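Local coordinates for protein carbohydrate oxidase (Microdochium nivale, PDB 3RJA) that oxidises the C1 hydroxyl of mono-, oligo- and polysaccharides to the lactone, using FAD and reducing molecular oxygen to hydrogen peroxide, at residues E27-R32 / E317-K322; A73-G78 / N427-R432; S149-G154 / W239-E244. All coordinates share one frame; numbering follows the deposited sequence.

Interaction 1: E27-R32 / E317-K322; sequences EPFNIR and ENFYAK. With ABL ((2R,3R,4R,5R)-4,5-dihydroxy-2-(hydroxymethyl)-6-oxopiperidin-3-yl beta-D-glucopyranoside), chain G; SO4 (sulfate ion), chain J.
The sugar-analogue pocket gains part of its wall here, where F29 and E317 lie side by side. F29 CZ sits 3.5 Å from E317 CD, with ring and carboxylate planes 56° apart. The same F29 CZ is 3.8 Å from O6A of the bound analogue, and F29 also touches FAD. The carboxylate of E317 has its main partner in R391, a salt bridge, and Y389 bonds to it as well. The backbones meet in a single beta bridge between N30 and E317, beside strand 318-326, which lies between strands 384-392 and 422-423 in the large antiparallel sheet. E317 N donates to F29 O, and I31 N to E317 O. N30 then lays its amide flat on the F319 ring: the planes are 6° apart, and N30 ND2 stands 3.5 Å above the ring plane, over its centre. CG of N30 is anti to the backbone N (chi1 -164°), which carries the amide across to the strand. OD1 takes F319 N and, in an Asx turn, R32 N, from opposite faces of its plane. N30 ND2 gives a hydrogen bond to F319 O at 2.9 Å. R32 bends at chi3, and R32 NE reaches F319 O at 2.8 Å, from the opposite face of the carbonyl plane. Two donors thus grip F319 O. R32 NH2 makes a weak hydrogen bond to a sulfate, probably from the crystallisation liquor.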
loop_
_atom_site.group_PDB
_atom_site.type_symbol
_atom_site.label_atom_id
_atom_site.label_comp_id
_atom_site.label_asym_id
_atom_site.label_seq_id
_atom_site.Cartn_x
_atom_site.Cartn_y
_atom_site.Cartn_z
ATOM N N GLU A 27 -5.548 5.777 -18.201
ATOM C CA GLU A 27 -4.967 6.899 -17.477
ATOM C C GLU A 27 -4.354 6.405 -16.151
ATOM O O GLU A 27 -5.070 5.828 -15.323
ATOM C CB GLU A 27 -6.051 7.965 -17.200
ATOM C CG GLU A 27 -5.529 9.242 -16.502
ATOM C CD GLU A 27 -6.642 10.264 -16.234
ATOM O OE1 GLU A 27 -7.737 9.870 -15.762
ATOM O OE2 GLU A 27 -6.409 11.465 -16.505
ATOM N N PRO A 28 -3.046 6.617 -15.945
ATOM C CA PRO A 28 -2.387 6.209 -14.659
ATOM C C PRO A 28 -2.798 7.126 -13.526
ATOM O O PRO A 28 -3.140 8.300 -13.791
ATOM C CB PRO A 28 -0.913 6.467 -14.926
ATOM C CG PRO A 28 -0.915 7.648 -15.977
ATOM C CD PRO A 28 -2.138 7.382 -16.834
ATOM N N PHE A 29 -2.715 6.653 -12.277
ATOM C CA PHE A 29 -2.852 7.570 -11.144
ATOM C C PHE A 29 -1.690 8.597 -11.157
ATOM O O PHE A 29 -1.893 9.782 -10.889
ATOM C CB PHE A 29 -2.913 6.813 -9.789
ATOM C CG PHE A 29 -2.779 7.723 -8.578
ATOM C CD1 PHE A 29 -3.824 8.603 -8.219
ATOM C CD2 PHE A 29 -1.619 7.716 -7.810
ATOM C CE1 PHE A 29 -3.691 9.452 -7.105
ATOM C CE2 PHE A 29 -1.466 8.583 -6.677
ATOM C CZ PHE A 29 -2.485 9.429 -6.325
ATOM N N ASN A 30 -0.474 8.108 -11.414
ATOM C CA ASN A 30 0.728 8.935 -11.530
ATOM C C ASN A 30 0.948 9.297 -13.004
ATOM O O ASN A 30 1.507 8.494 -13.793
ATOM C CB ASN A 30 1.977 8.218 -10.973
ATOM C CG ASN A 30 3.132 9.187 -10.739
ATOM O OD1 ASN A 30 3.057 10.335 -11.173
ATOM N ND2 ASN A 30 4.180 8.750 -10.041
ATOM N N ILE A 31 0.497 10.492 -13.385
ATOM C CA ILE A 31 0.586 10.914 -14.792
ATOM C C ILE A 31 2.008 11.244 -15.235
ATOM O O ILE A 31 2.258 11.455 -16.423
ATOM C CB ILE A 31 -0.353 12.073 -15.113
ATOM C CG1 ILE A 31 0.014 13.315 -14.270
ATOM C CG2 ILE A 31 -1.798 11.598 -14.989
ATOM C CD1 ILE A 31 -0.549 14.613 -14.822
ATOM N N ARG A 32 2.943 11.257 -14.282
ATOM C CA ARG A 32 4.343 11.293 -14.623
ATOM C C ARG A 32 4.702 10.046 -15.414
ATOM O O ARG A 32 5.722 10.017 -16.115
ATOM C CB ARG A 32 5.198 11.322 -13.346
ATOM C CG ARG A 32 6.681 11.603 -13.598
ATOM C CD ARG A 32 7.472 11.742 -12.308
ATOM N NE ARG A 32 7.659 10.487 -11.573
ATOM C CZ ARG A 32 8.533 9.534 -11.897
ATOM N NH1 ARG A 32 8.646 8.444 -11.140
ATOM N NH2 ARG A 32 9.286 9.651 -12.980
ATOM N N GLU A 317 -2.428 12.457 -9.986
ATOM C CA GLU A 317 -1.403 13.311 -9.418
ATOM C C GLU A 317 -0.124 13.121 -10.210
ATOM O O GLU A 317 -0.010 12.193 -11.025
ATOM C CB GLU A 317 -1.172 12.982 -7.924
ATOM C CG GLU A 317 -2.446 13.123 -7.072
ATOM C CD GLU A 317 -2.228 12.853 -5.566
ATOM O OE1 GLU A 317 -1.081 12.816 -5.071
ATOM O OE2 GLU A 317 -3.230 12.643 -4.881
ATOM N N ASN A 318 0.848 13.985 -9.940
ATOM C CA ASN A 318 2.070 14.038 -10.732
ATOM C C ASN A 318 3.278 14.102 -9.783
ATOM O O ASN A 318 3.570 15.161 -9.204
ATOM C CB ASN A 318 2.008 15.277 -11.646
ATOM C CG ASN A 318 3.241 15.440 -12.501
ATOM O OD1 ASN A 318 3.903 14.466 -12.861
ATOM N ND2 ASN A 318 3.571 16.691 -12.824
ATOM N N PHE A 319 3.985 12.985 -9.605
ATOM C CA PHE A 319 4.823 12.908 -8.415
ATOM C C PHE A 319 5.903 11.841 -8.447
ATOM O O PHE A 319 5.963 10.996 -9.358
ATOM C CB PHE A 319 3.913 12.663 -7.177
ATOM C CG PHE A 319 3.297 11.257 -7.141
ATOM C CD1 PHE A 319 2.108 10.980 -7.812
ATOM C CD2 PHE A 319 3.920 10.230 -6.437
ATOM C CE1 PHE A 319 1.552 9.690 -7.776
ATOM C CE2 PHE A 319 3.368 8.934 -6.390
ATOM C CZ PHE A 319 2.204 8.663 -7.048
ATOM N N TYR A 320 6.755 11.903 -7.428
ATOM C CA TYR A 320 7.733 10.891 -7.151
ATOM C C TYR A 320 7.624 10.565 -5.663
ATOM O O TYR A 320 7.274 11.437 -4.846
ATOM C CB TYR A 320 9.141 11.388 -7.465
ATOM C CG TYR A 320 10.210 10.338 -7.224
ATOM C CD1 TYR A 320 10.138 9.073 -7.838
ATOM C CD2 TYR A 320 11.291 10.603 -6.405
ATOM C CE1 TYR A 320 11.117 8.113 -7.637
ATOM C CE2 TYR A 320 12.277 9.657 -6.195
ATOM C CZ TYR A 320 12.187 8.413 -6.806
ATOM O OH TYR A 320 13.176 7.479 -6.567
ATOM N N ALA A 321 7.911 9.315 -5.315
ATOM C CA ALA A 321 7.784 8.862 -3.935
ATOM C C ALA A 321 8.873 7.815 -3.622
ATOM O O ALA A 321 9.394 7.131 -4.531
ATOM C CB ALA A 321 6.379 8.275 -3.703
ATOM N N LYS A 322 9.199 7.686 -2.338
ATOM C CA LYS A 322 10.186 6.733 -1.873
ATOM C C LYS A 322 9.717 6.222 -0.530
ATOM O O LYS A 322 8.820 6.810 0.069
ATOM C CB LYS A 322 11.566 7.388 -1.734
ATOM C CG LYS A 322 12.237 7.764 -3.054
ATOM C CD LYS A 322 13.745 8.186 -2.867
ATOM C CE LYS A 322 14.732 6.993 -2.862
ATOM N NZ LYS A 322 14.940 6.512 -4.285
HETATM C C1A ABL G . -0.548 7.311 1.199
HETATM O O1A ABL G . -0.117 6.144 1.347
HETATM C C2A ABL G . -0.969 8.159 2.417
HETATM O O2A ABL G . -1.521 7.272 3.388
HETATM C C3A ABL G . -1.977 9.284 2.069
HETATM O O3A ABL G . -2.019 10.176 3.210
HETATM C C4A ABL G . -1.468 10.064 0.873
HETATM O O1 ABL G . -2.353 11.162 0.534
HETATM C C5A ABL G . -1.377 9.105 -0.365
HETATM N N5 ABL G . -0.637 7.858 -0.037
HETATM C C6A ABL G . -0.622 9.744 -1.559
HETATM O O6A ABL G . -1.016 9.209 -2.837
HETATM C C1 ABL G . -2.027 12.508 0.983
HETATM C C2 ABL G . -2.678 13.561 0.051
HETATM O O2 ABL G . -2.197 13.348 -1.281
HETATM C C3 ABL G . -2.342 14.968 0.563
HETATM O O3 ABL G . -2.939 15.976 -0.251
HETATM C C4 ABL G . -2.782 15.081 2.059
HETATM O O4 ABL G . -2.514 16.367 2.599
HETATM C C5 ABL G . -2.071 14.006 2.891
HETATM O O5 ABL G . -2.407 12.711 2.336
HETATM C C6 ABL G . -2.421 14.087 4.382
HETATM O O6 ABL G . -3.786 14.057 4.652
HETATM S S SO4 J . 10.476 9.789 -16.551
HETATM O O1 SO4 J . 9.448 10.690 -16.028
HETATM O O2 SO4 J . 9.817 8.655 -17.220
HETATM O O3 SO4 J . 11.308 10.539 -17.508
HETATM O O4 SO4 J . 11.315 9.266 -15.464
#

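Interaction 2: A73-G78 / N427-R432; sequences ASFGFG and NYADPR. With FAD (flavin-adenine dinucleotide), chain B.
The F75 ring is approached obliquely by A429 CB and P431 CB from the other segment, and the methyl of A73 lies over the centre of one face, 3.3 Å above its plane. The contact joins a loop of the FAD-binding domain to a loop of the berberine-like region, beside the cofactor. Within it, A73 CB is the common point: it lies 3.8 Å from P431 CB and 4.0 Å from A429 CB. The F75 ring reaches the same two residues more loosely, F75 CE2 being 4.2 Å from A429 CB. CG of F75 is anti to its carbonyl carbon (chi1 -73°), which turns the ring face to A73. F75 CB lies 3.8 Å from FAD O3B. No hydrogen bond crosses between the loops, so the join is purely apolar. FAD touches both loops, at F75 and at N427 and Y428. Y428 approaches the isoalloxazine obliquely, with Y428 CE1 3.6 Å from FAD N1, and it also touches the sugar analogue. D430 faces away from the 73-78 loop and forms an Asx turn, OD1 accepting R432 N from above the carboxylate plane. The ribityl chain is held by N427, whose OD1 accepts a hydrogen bond from FAD O4' at 2.8 Å.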
loop_
_atom_site.group_PDB
_atom_site.type_symbol
_atom_site.label_atom_id
_atom_site.label_comp_id
_atom_site.label_asym_id
_atom_site.label_seq_id
_atom_site.Cartn_x
_atom_site.Cartn_y
_atom_site.Cartn_z
ATOM N N ALA A 73 4.483 3.496 -9.446
ATOM C CA ALA A 73 5.320 3.208 -10.616
ATOM C C ALA A 73 4.537 2.879 -11.904
ATOM O O ALA A 73 5.146 2.582 -12.954
ATOM C CB ALA A 73 6.305 2.046 -10.292
ATOM N N SER A 74 3.208 2.939 -11.839
ATOM C CA SER A 74 2.345 2.457 -12.933
ATOM C C SER A 74 2.603 1.004 -13.281
ATOM O O SER A 74 2.528 0.632 -14.466
ATOM C CB SER A 74 2.512 3.308 -14.207
ATOM O OG SER A 74 2.146 4.637 -13.936
ATOM N N PHE A 75 2.942 0.179 -12.271
ATOM C CA PHE A 75 3.178 -1.230 -12.531
ATOM C C PHE A 75 1.921 -2.016 -12.982
ATOM O O PHE A 75 2.042 -3.133 -13.487
ATOM C CB PHE A 75 3.876 -1.908 -11.344
ATOM C CG PHE A 75 5.340 -1.532 -11.189
ATOM C CD1 PHE A 75 6.084 -1.073 -12.274
ATOM C CD2 PHE A 75 5.974 -1.674 -9.951
ATOM C CE1 PHE A 75 7.470 -0.753 -12.123
ATOM C CE2 PHE A 75 7.355 -1.368 -9.781
ATOM C CZ PHE A 75 8.093 -0.889 -10.882
ATOM N N GLY A 76 0.726 -1.439 -12.810
ATOM C CA GLY A 76 -0.492 -2.112 -13.267
ATOM C C GLY A 76 -0.513 -2.219 -14.796
ATOM O O GLY A 76 -1.197 -3.093 -15.351
ATOM N N PHE A 77 0.246 -1.341 -15.468
ATOM C CA PHE A 77 0.444 -1.377 -16.933
ATOM C C PHE A 77 1.556 -2.331 -17.305
ATOM O O PHE A 77 1.747 -2.671 -18.478
ATOM C CB PHE A 77 0.841 0.019 -17.469
ATOM C CG PHE A 77 -0.233 1.067 -17.311
ATOM C CD1 PHE A 77 -0.421 1.717 -16.091
ATOM C CD2 PHE A 77 -1.040 1.420 -18.394
ATOM C CE1 PHE A 77 -1.386 2.692 -15.977
ATOM C CE2 PHE A 77 -1.993 2.394 -18.281
ATOM C CZ PHE A 77 -2.177 3.030 -17.072
ATOM N N GLY A 78 2.314 -2.748 -16.312
ATOM C CA GLY A 78 3.511 -3.482 -16.584
ATOM C C GLY A 78 4.788 -2.664 -16.441
ATOM O O GLY A 78 5.884 -3.221 -16.574
ATOM N N ASN A 427 4.410 -1.220 -1.715
ATOM C CA ASN A 427 3.146 -0.421 -1.875
ATOM C C ASN A 427 3.415 1.097 -2.023
ATOM O O ASN A 427 2.539 1.858 -2.456
ATOM C CB ASN A 427 2.109 -0.698 -0.787
ATOM C CG ASN A 427 1.154 -1.835 -1.164
ATOM O OD1 ASN A 427 1.053 -2.237 -2.347
ATOM N ND2 ASN A 427 0.470 -2.379 -0.163
ATOM N N TYR A 428 4.645 1.506 -1.716
ATOM C CA TYR A 428 5.118 2.826 -2.107
ATOM C C TYR A 428 6.183 2.648 -3.193
ATOM O O TYR A 428 7.360 3.000 -3.005
ATOM C CB TYR A 428 5.666 3.584 -0.901
ATOM C CG TYR A 428 4.694 3.786 0.235
ATOM C CD1 TYR A 428 3.316 3.877 -0.014
ATOM C CD2 TYR A 428 5.149 3.953 1.562
ATOM C CE1 TYR A 428 2.407 4.084 1.002
ATOM C CE2 TYR A 428 4.222 4.150 2.612
ATOM C CZ TYR A 428 2.848 4.221 2.301
ATOM O OH TYR A 428 1.884 4.436 3.259
ATOM N N ALA A 429 5.766 2.034 -4.311
ATOM C CA ALA A 429 6.707 1.556 -5.342
ATOM C C ALA A 429 7.593 2.682 -5.912
ATOM O O ALA A 429 7.103 3.749 -6.336
ATOM C CB ALA A 429 5.955 0.872 -6.481
ATOM N N ASP A 430 8.890 2.406 -5.965
ATOM C CA ASP A 430 9.845 3.415 -6.390
ATOM C C ASP A 430 10.575 2.817 -7.574
ATOM O O ASP A 430 11.450 1.962 -7.395
ATOM C CB ASP A 430 10.788 3.745 -5.212
ATOM C CG ASP A 430 11.984 4.587 -5.618
ATOM O OD1 ASP A 430 12.096 4.982 -6.799
ATOM O OD2 ASP A 430 12.782 4.868 -4.719
ATOM N N PRO A 431 10.206 3.242 -8.798
ATOM C CA PRO A 431 10.734 2.529 -9.984
ATOM C C PRO A 431 12.185 2.825 -10.301
ATOM O O PRO A 431 12.745 2.189 -11.211
ATOM C CB PRO A 431 9.851 3.023 -11.121
ATOM C CG PRO A 431 9.442 4.443 -10.675
ATOM C CD PRO A 431 9.283 4.333 -9.162
ATOM N N ARG A 432 12.810 3.757 -9.579
ATOM C CA ARG A 432 14.207 4.129 -9.926
ATOM C C ARG A 432 15.250 3.234 -9.243
ATOM O O ARG A 432 16.189 3.714 -8.606
ATOM C CB ARG A 432 14.457 5.622 -9.670
ATOM C CG ARG A 432 13.727 6.489 -10.703
ATOM C CD ARG A 432 13.737 7.984 -10.326
ATOM N NE ARG A 432 15.061 8.606 -10.411
ATOM C CZ ARG A 432 15.884 8.836 -9.379
ATOM N NH1 ARG A 432 15.570 8.491 -8.119
ATOM N NH2 ARG A 432 17.055 9.439 -9.606
HETATM P PA FAD B . -2.466 -1.253 -9.189
HETATM O O1A FAD B . -3.717 -1.593 -9.955
HETATM O O2A FAD B . -1.610 -0.182 -9.814
HETATM O O5B FAD B . -1.586 -2.584 -9.018
HETATM C C5B FAD B . -0.489 -2.591 -8.111
HETATM C C4B FAD B . 0.321 -3.880 -8.332
HETATM O O4B FAD B . -0.482 -5.013 -7.997
HETATM C C3B FAD B . 0.755 -4.072 -9.783
HETATM O O3B FAD B . 1.958 -4.844 -9.803
HETATM C C2B FAD B . -0.379 -4.934 -10.328
HETATM O O2B FAD B . -0.097 -5.680 -11.488
HETATM C C1B FAD B . -0.648 -5.828 -9.126
HETATM N N9A FAD B . -2.022 -6.320 -9.158
HETATM C C8A FAD B . -3.190 -5.592 -9.361
HETATM N N7A FAD B . -4.224 -6.474 -9.308
HETATM C C5A FAD B . -3.742 -7.702 -9.058
HETATM C C6A FAD B . -4.372 -8.943 -8.914
HETATM N N6A FAD B . -5.716 -9.053 -9.001
HETATM N N1A FAD B . -3.578 -10.044 -8.643
HETATM C C2A FAD B . -2.194 -9.925 -8.564
HETATM N N3A FAD B . -1.565 -8.709 -8.745
HETATM C C4A FAD B . -2.349 -7.618 -8.976
HETATM N N1 FAD B . -0.658 2.166 0.962
HETATM C C2 FAD B . -0.790 1.746 2.291
HETATM O O2 FAD B . -0.261 0.705 2.699
HETATM N N3 FAD B . -1.597 2.517 3.123
HETATM C C4 FAD B . -2.364 3.593 2.719
HETATM O O4 FAD B . -3.153 4.160 3.508
HETATM C C4X FAD B . -2.147 4.038 1.307
HETATM N N5 FAD B . -2.818 5.071 0.828
HETATM C C5X FAD B . -2.724 5.441 -0.494
HETATM C C6 FAD B . -3.521 6.494 -1.013
HETATM C C7 FAD B . -3.534 6.783 -2.364
HETATM C C7M FAD B . -4.393 7.940 -2.915
HETATM C C8 FAD B . -2.835 5.930 -3.252
HETATM C C8M FAD B . -2.839 6.189 -4.745
HETATM C C9 FAD B . -1.999 4.940 -2.757
HETATM C C9A FAD B . -1.944 4.658 -1.377
HETATM N N10 FAD B . -1.213 3.564 -0.856
HETATM C C10 FAD B . -1.225 3.283 0.501
HETATM C "C1'" FAD B . -0.370 2.740 -1.784
HETATM C "C2'" FAD B . -1.127 1.497 -2.231
HETATM O "O2'" FAD B . -1.171 0.563 -1.160
HETATM C "C3'" FAD B . -0.409 0.847 -3.392
HETATM O "O3'" FAD B . -0.191 1.790 -4.419
HETATM C "C4'" FAD B . -1.229 -0.351 -3.901
HETATM O "O4'" FAD B . -0.369 -1.266 -4.509
HETATM C "C5'" FAD B . -2.340 0.087 -4.858
HETATM O "O5'" FAD B . -3.073 -1.032 -5.272
HETATM P P FAD B . -3.925 -0.938 -6.652
HETATM O O1P FAD B . -4.715 -2.195 -6.863
HETATM O O2P FAD B . -4.790 0.324 -6.631
HETATM O O3P FAD B . -2.722 -0.735 -7.687
#

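Interaction 3: S149-G154 / W239-E244; sequences SSHMHG and WVAPRE
The short helix 150-153 meets the loop that follows helix 223-239, and the backbones come closest at M152 and R243, with CA atoms 4.9 Å apart. H151 puts the edge of its imidazole against the loop. H151 ND1 donates to R243 O at 3.1 Å, and the bond is nearly straight at 171°. The oxygen lies in the ring plane, but the donor stands above the carbonyl plane. CG of H151 is anti to the backbone N (chi1 -161°), and this swings the ring out along the loop. H151 CE1 then lies 3.0 Å from P242 O, with A241 O at the ring edge. R243 returns the contact from the loop. Its chain is extended from CG to NE and runs across M152. R243 NE and R243 NH2 both point to M152 O, each at 2.9 Å, but both bonds are weak, bent to about 120°. M152 CE lies 4.0 Å above one face of the R243 guanidinium, offset toward its rim. M152 SD packs 3.8 Å from E244 CA. H153 stacks on F205, and M152 N is bonded to N246. An alanine in place of R243 would probably leave M152 O without these two donors and strip the M152 methyl of the flat group beneath it. The contact ties the FAD-binding domain to the loop leading into strand 245-251 of the large sheet. All three hydrogen bonds across the contact end on backbone carbonyls, one on R243 O and two weak ones on M152 O, so they depend on the path of the chain as well as on the H151 and R243 side chains.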
loop_
_atom_site.group_PDB
_atom_site.type_symbol
_atom_site.label_atom_id
_atom_site.label_comp_id
_atom_site.label_asym_id
_atom_site.label_seq_id
_atom_site.Cartn_x
_atom_site.Cartn_y
_atom_site.Cartn_z
ATOM N N SER A 149 -6.053 1.483 11.478
ATOM C CA SER A 149 -6.430 0.377 12.364
ATOM C C SER A 149 -5.325 -0.688 12.447
ATOM O O SER A 149 -5.509 -1.718 13.108
ATOM C CB SER A 149 -7.746 -0.280 11.909
ATOM O OG SER A 149 -8.819 0.646 11.967
ATOM N N SER A 150 -4.180 -0.458 11.805
ATOM C CA SER A 150 -3.153 -1.507 11.747
ATOM C C SER A 150 -2.518 -1.831 13.096
ATOM O O SER A 150 -2.194 -2.983 13.336
ATOM C CB SER A 150 -2.055 -1.194 10.737
ATOM O OG SER A 150 -2.545 -1.253 9.421
ATOM N N HIS A 151 -2.346 -0.845 13.979
ATOM C CA HIS A 151 -1.709 -1.149 15.278
ATOM C C HIS A 151 -2.650 -2.094 16.064
ATOM O O HIS A 151 -2.214 -3.037 16.744
ATOM C CB HIS A 151 -1.433 0.142 16.029
ATOM C CG HIS A 151 -0.419 0.027 17.134
ATOM N ND1 HIS A 151 -0.776 -0.213 18.451
ATOM C CD2 HIS A 151 0.924 0.230 17.138
ATOM C CE1 HIS A 151 0.313 -0.219 19.203
ATOM N NE2 HIS A 151 1.359 0.055 18.435
ATOM N N MET A 152 -3.944 -1.804 15.958
ATOM C CA MET A 152 -4.990 -2.572 16.611
ATOM C C MET A 152 -5.304 -3.923 15.939
ATOM O O MET A 152 -5.552 -4.908 16.622
ATOM C CB MET A 152 -6.275 -1.719 16.639
ATOM C CG MET A 152 -7.469 -2.430 17.248
ATOM S SD MET A 152 -7.307 -2.528 19.044
ATOM C CE MET A 152 -8.834 -3.408 19.465
ATOM N N HIS A 153 -5.331 -3.963 14.606
ATOM C CA HIS A 153 -5.900 -5.133 13.899
ATOM C C HIS A 153 -5.024 -5.694 12.782
ATOM O O HIS A 153 -5.442 -6.610 12.093
ATOM C CB HIS A 153 -7.269 -4.777 13.284
ATOM C CG HIS A 153 -8.406 -4.770 14.262
ATOM N ND1 HIS A 153 -8.716 -5.850 15.063
ATOM C CD2 HIS A 153 -9.339 -3.823 14.531
ATOM C CE1 HIS A 153 -9.758 -5.554 15.817
ATOM N NE2 HIS A 153 -10.152 -4.330 15.512
ATOM N N GLY A 154 -3.852 -5.121 12.561
ATOM C CA GLY A 154 -2.905 -5.683 11.589
ATOM C C GLY A 154 -3.069 -5.159 10.167
ATOM O O GLY A 154 -3.853 -4.232 9.918
ATOM N N TRP A 239 7.936 0.585 23.364
ATOM C CA TRP A 239 7.729 -0.012 24.681
ATOM C C TRP A 239 6.402 0.195 25.398
ATOM O O TRP A 239 6.129 -0.523 26.355
ATOM C CB TRP A 239 8.858 0.453 25.602
ATOM C CG TRP A 239 10.213 -0.116 25.228
ATOM C CD1 TRP A 239 10.571 -1.448 25.177
ATOM C CD2 TRP A 239 11.392 0.634 24.899
ATOM N NE1 TRP A 239 11.919 -1.564 24.836
ATOM C CE2 TRP A 239 12.438 -0.300 24.663
ATOM C CE3 TRP A 239 11.670 2.013 24.789
ATOM C CZ2 TRP A 239 13.741 0.104 24.305
ATOM C CZ3 TRP A 239 12.972 2.417 24.442
ATOM C CH2 TRP A 239 13.991 1.456 24.203
ATOM N N VAL A 240 5.597 1.178 24.970
ATOM C CA VAL A 240 4.452 1.645 25.759
ATOM C C VAL A 240 3.118 1.623 25.016
ATOM O O VAL A 240 2.106 1.178 25.577
ATOM C CB VAL A 240 4.685 3.099 26.290
ATOM C CG1 VAL A 240 3.531 3.547 27.249
ATOM C CG2 VAL A 240 6.049 3.214 27.003
ATOM N N ALA A 241 3.099 2.158 23.787
ATOM C CA ALA A 241 1.856 2.332 23.026
ATOM C C ALA A 241 0.915 1.102 23.092
ATOM O O ALA A 241 1.254 0.007 22.604
ATOM C CB ALA A 241 2.158 2.711 21.557
ATOM N N PRO A 242 -0.265 1.266 23.724
ATOM C CA PRO A 242 -1.210 0.161 23.760
ATOM C C PRO A 242 -1.654 -0.200 22.346
ATOM O O PRO A 242 -1.525 0.602 21.431
ATOM C CB PRO A 242 -2.381 0.727 24.575
ATOM C CG PRO A 242 -1.728 1.774 25.443
ATOM C CD PRO A 242 -0.725 2.405 24.528
ATOM N N ARG A 243 -2.134 -1.421 22.197
ATOM C CA ARG A 243 -2.737 -1.925 20.967
ATOM C C ARG A 243 -3.742 -0.950 20.353
ATOM O O ARG A 243 -3.708 -0.714 19.149
ATOM C CB ARG A 243 -3.448 -3.243 21.288
ATOM C CG ARG A 243 -3.832 -4.043 20.079
ATOM C CD ARG A 243 -4.676 -5.270 20.476
ATOM N NE ARG A 243 -5.170 -5.920 19.272
ATOM C CZ ARG A 243 -6.244 -6.699 19.205
ATOM N NH1 ARG A 243 -6.984 -6.938 20.291
ATOM N NH2 ARG A 243 -6.588 -7.230 18.036
ATOM N N GLU A 244 -4.612 -0.378 21.187
ATOM C CA GLU A 244 -5.703 0.496 20.726
ATOM C C GLU A 244 -5.246 1.821 20.043
ATOM O O GLU A 244 -6.071 2.537 19.454
ATOM C CB GLU A 244 -6.628 0.866 21.904
ATOM C CG GLU A 244 -7.474 -0.267 22.492
ATOM C CD GLU A 244 -6.629 -1.266 23.314
ATOM O OE1 GLU A 244 -5.560 -0.874 23.852
ATOM O OE2 GLU A 244 -7.055 -2.436 23.413
#

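In the fold
Interactions 1 and 2 are buried, and their centres are 9 Å apart. They touch directly: D430 of interaction 2 takes a salt bridge from K322 and a probable hydrogen bond from Y320, both of interaction 1. Each includes residues lining the FAD and sugar-analogue pockets. Their chemistry differs, since interaction 1 is rich in hydrogen bonds and interaction 2 is apolar between its loops. Interaction 3 is only partly buried and lies across the chain's centre, about 29 Å from interaction 2 centre to centre. It relies on histidine and arginine donors. Interactions 1 and 3 both reach the large antiparallel sheet, at strand 318-326 and before strand 245-251.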